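Amidase, hydantoinase/carbamoylase family (Burkholderia vietnamiensis, PDB 5I4M) probably hydrolyses N-carbamoyl-L-amino acids with the help of two zinc ions per subunit. Local coordinates at residues A[354-357]-A[358-362]. Residues are numbered along the deposited sequence; the frame is centred on the assembly and turned at random.
Sequences ACVA and AVRAA
V356 and R360 make the one contact between two side chains, a helical turn apart. CG1 of V356 lies 3.6 Å from NH2 of R360, and NH1 is slightly farther from the same methyl. The guanidinium meets this methyl obliquely. Two torsions put it there. CG of R360 is anti to its backbone N (chi1 -164°), and the chain then bends at chi3 (-72°), which turns the guanidinium back along the helix toward V356. The charge is paired elsewhere, because NH2 forms a salt bridge with D372. The contact with V356 itself is plain packing.

The backbone bonds are those of an alpha-helix, four in a row from i+4 to i. A358 N donates to A354 O at 3.0 Å, and V359 N to C355 O at 3.0 Å. R360 N reaches V356 O in the straightest of the four, with an N-H...O angle of 169°. A361 N to A357 O is the shortest, at 2.8 Å.

These turns belong to helix 353-365, which in this M20 fold packs against strands 206-212, 225-242 and 390-395 and against helix 411-429. On its buried side C355, V356 and V359 touch S391 of strand 390-395, and V359 also meets F208 of strand 206-212 and V420 of helix 411-429.

Two methyls also touch carbonyl oxygens of the preceding turn. CG2 of V359 sits 3.4 Å from C355 O. CB of A361 is 3.3 Å from A357 O, on the exposed side of the helix.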
ATOM      1  N   ALA A 354     -15.193 -24.546 -35.594  1.00 17.37           N
ATOM      2  CA  ALA A 354     -14.818 -25.955 -35.711  1.00 17.46           C
ATOM      3  C   ALA A 354     -14.125 -26.446 -34.445  1.00 16.58           C
ATOM      4  O   ALA A 354     -14.327 -27.593 -34.023  1.00 15.76           O
ATOM      5  CB  ALA A 354     -13.919 -26.172 -36.926  1.00 18.92           C
ATOM      6  N   CYS A 355     -13.301 -25.597 -33.829  1.00 13.59           N
ATOM      7  CA  CYS A 355     -12.690 -25.973 -32.562  1.00 15.93           C
ATOM      8  C   CYS A 355     -13.752 -26.169 -31.488  1.00 14.53           C
ATOM      9  O   CYS A 355     -13.700 -27.136 -30.715  1.00 12.10           O
ATOM     10  CB  CYS A 355     -11.674 -24.911 -32.133  1.00 10.42           C
ATOM     11  SG  CYS A 355     -10.159 -24.936 -33.128  1.00 16.28           S
ATOM     12  N   VAL A 356     -14.711 -25.250 -31.412  1.00 12.87           N
ATOM     13  CA  VAL A 356     -15.793 -25.387 -30.440  1.00 13.24           C
ATOM     14  C   VAL A 356     -16.540 -26.699 -30.663  1.00 12.11           C
ATOM     15  O   VAL A 356     -16.847 -27.428 -29.713  1.00 13.42           O
ATOM     16  CB  VAL A 356     -16.730 -24.166 -30.528  1.00 13.05           C
ATOM     17  CG1 VAL A 356     -18.025 -24.412 -29.767  1.00 13.65           C
ATOM     18  CG2 VAL A 356     -16.026 -22.907 -30.007  1.00 10.00           C
ATOM     19  N   ALA A 357     -16.827 -27.027 -31.923  1.00 14.48           N
ATOM     20  CA  ALA A 357     -17.527 -28.271 -32.224  1.00 14.18           C
ATOM     21  C   ALA A 357     -16.717 -29.487 -31.795  1.00 13.86           C
ATOM     22  O   ALA A 357     -17.281 -30.487 -31.335  1.00 16.64           O
ATOM     23  CB  ALA A 357     -17.839 -28.342 -33.717  1.00 16.97           C
ATOM     24  N   ALA A 358     -15.390 -29.422 -31.947  1.00 15.64           N
ATOM     25  CA  ALA A 358     -14.536 -30.536 -31.541  1.00 12.02           C
ATOM     26  C   ALA A 358     -14.579 -30.741 -30.034  1.00 12.09           C
ATOM     27  O   ALA A 358     -14.545 -31.880 -29.561  1.00 13.93           O
ATOM     28  CB  ALA A 358     -13.098 -30.307 -32.008  1.00 14.19           C
ATOM     29  N   VAL A 359     -14.638 -29.645 -29.271  1.00 12.74           N
ATOM     30  CA  VAL A 359     -14.747 -29.733 -27.817  1.00 10.58           C
ATOM     31  C   VAL A 359     -16.088 -30.340 -27.420  1.00 10.13           C
ATOM     32  O   VAL A 359     -16.162 -31.241 -26.571  1.00 13.25           O
ATOM     33  CB  VAL A 359     -14.545 -28.342 -27.190  1.00  9.48           C
ATOM     34  CG1 VAL A 359     -14.861 -28.360 -25.706  1.00  9.30           C
ATOM     35  CG2 VAL A 359     -13.113 -27.866 -27.424  1.00 11.07           C
ATOM     36  N   ARG A 360     -17.167 -29.869 -28.045  1.00 12.34           N
ATOM     37  CA  ARG A 360     -18.487 -30.428 -27.778  1.00 13.21           C
ATOM     38  C   ARG A 360     -18.538 -31.912 -28.140  1.00 16.49           C
ATOM     39  O   ARG A 360     -19.047 -32.732 -27.364  1.00 15.86           O
ATOM     40  CB  ARG A 360     -19.539 -29.630 -28.553  1.00 12.27           C
ATOM     41  CG  ARG A 360     -20.968 -29.841 -28.085  1.00 17.17           C
ATOM     42  CD  ARG A 360     -21.965 -28.952 -28.863  1.00 15.26           C
ATOM     43  NE  ARG A 360     -21.871 -27.536 -28.501  1.00 17.23           N
ATOM     44  CZ  ARG A 360     -21.454 -26.576 -29.324  1.00 18.58           C
ATOM     45  NH1 ARG A 360     -21.088 -26.869 -30.568  1.00 19.92           N
ATOM     46  NH2 ARG A 360     -21.396 -25.322 -28.904  1.00 17.99           N
ATOM     47  N   ALA A 361     -17.992 -32.275 -29.307  1.00 17.53           N
ATOM     48  CA  ALA A 361     -17.975 -33.676 -29.731  1.00 18.16           C
ATOM     49  C   ALA A 361     -17.209 -34.544 -28.744  1.00 17.79           C
ATOM     50  O   ALA A 361     -17.610 -35.683 -28.463  1.00 17.81           O
ATOM     51  CB  ALA A 361     -17.363 -33.797 -31.127  1.00 16.94           C
ATOM     52  N   ALA A 362     -16.101 -34.026 -28.214  1.00 14.46           N
ATOM     53  CA  ALA A 362     -15.326 -34.791 -27.244  1.00 15.59           C
ATOM     54  C   ALA A 362     -16.095 -34.979 -25.946  1.00 19.08           C
ATOM     55  O   ALA A 362     -16.040 -36.055 -25.339  1.00 16.59           O
ATOM     56  CB  ALA A 362     -13.986 -34.112 -26.976  1.00 10.70           C
TER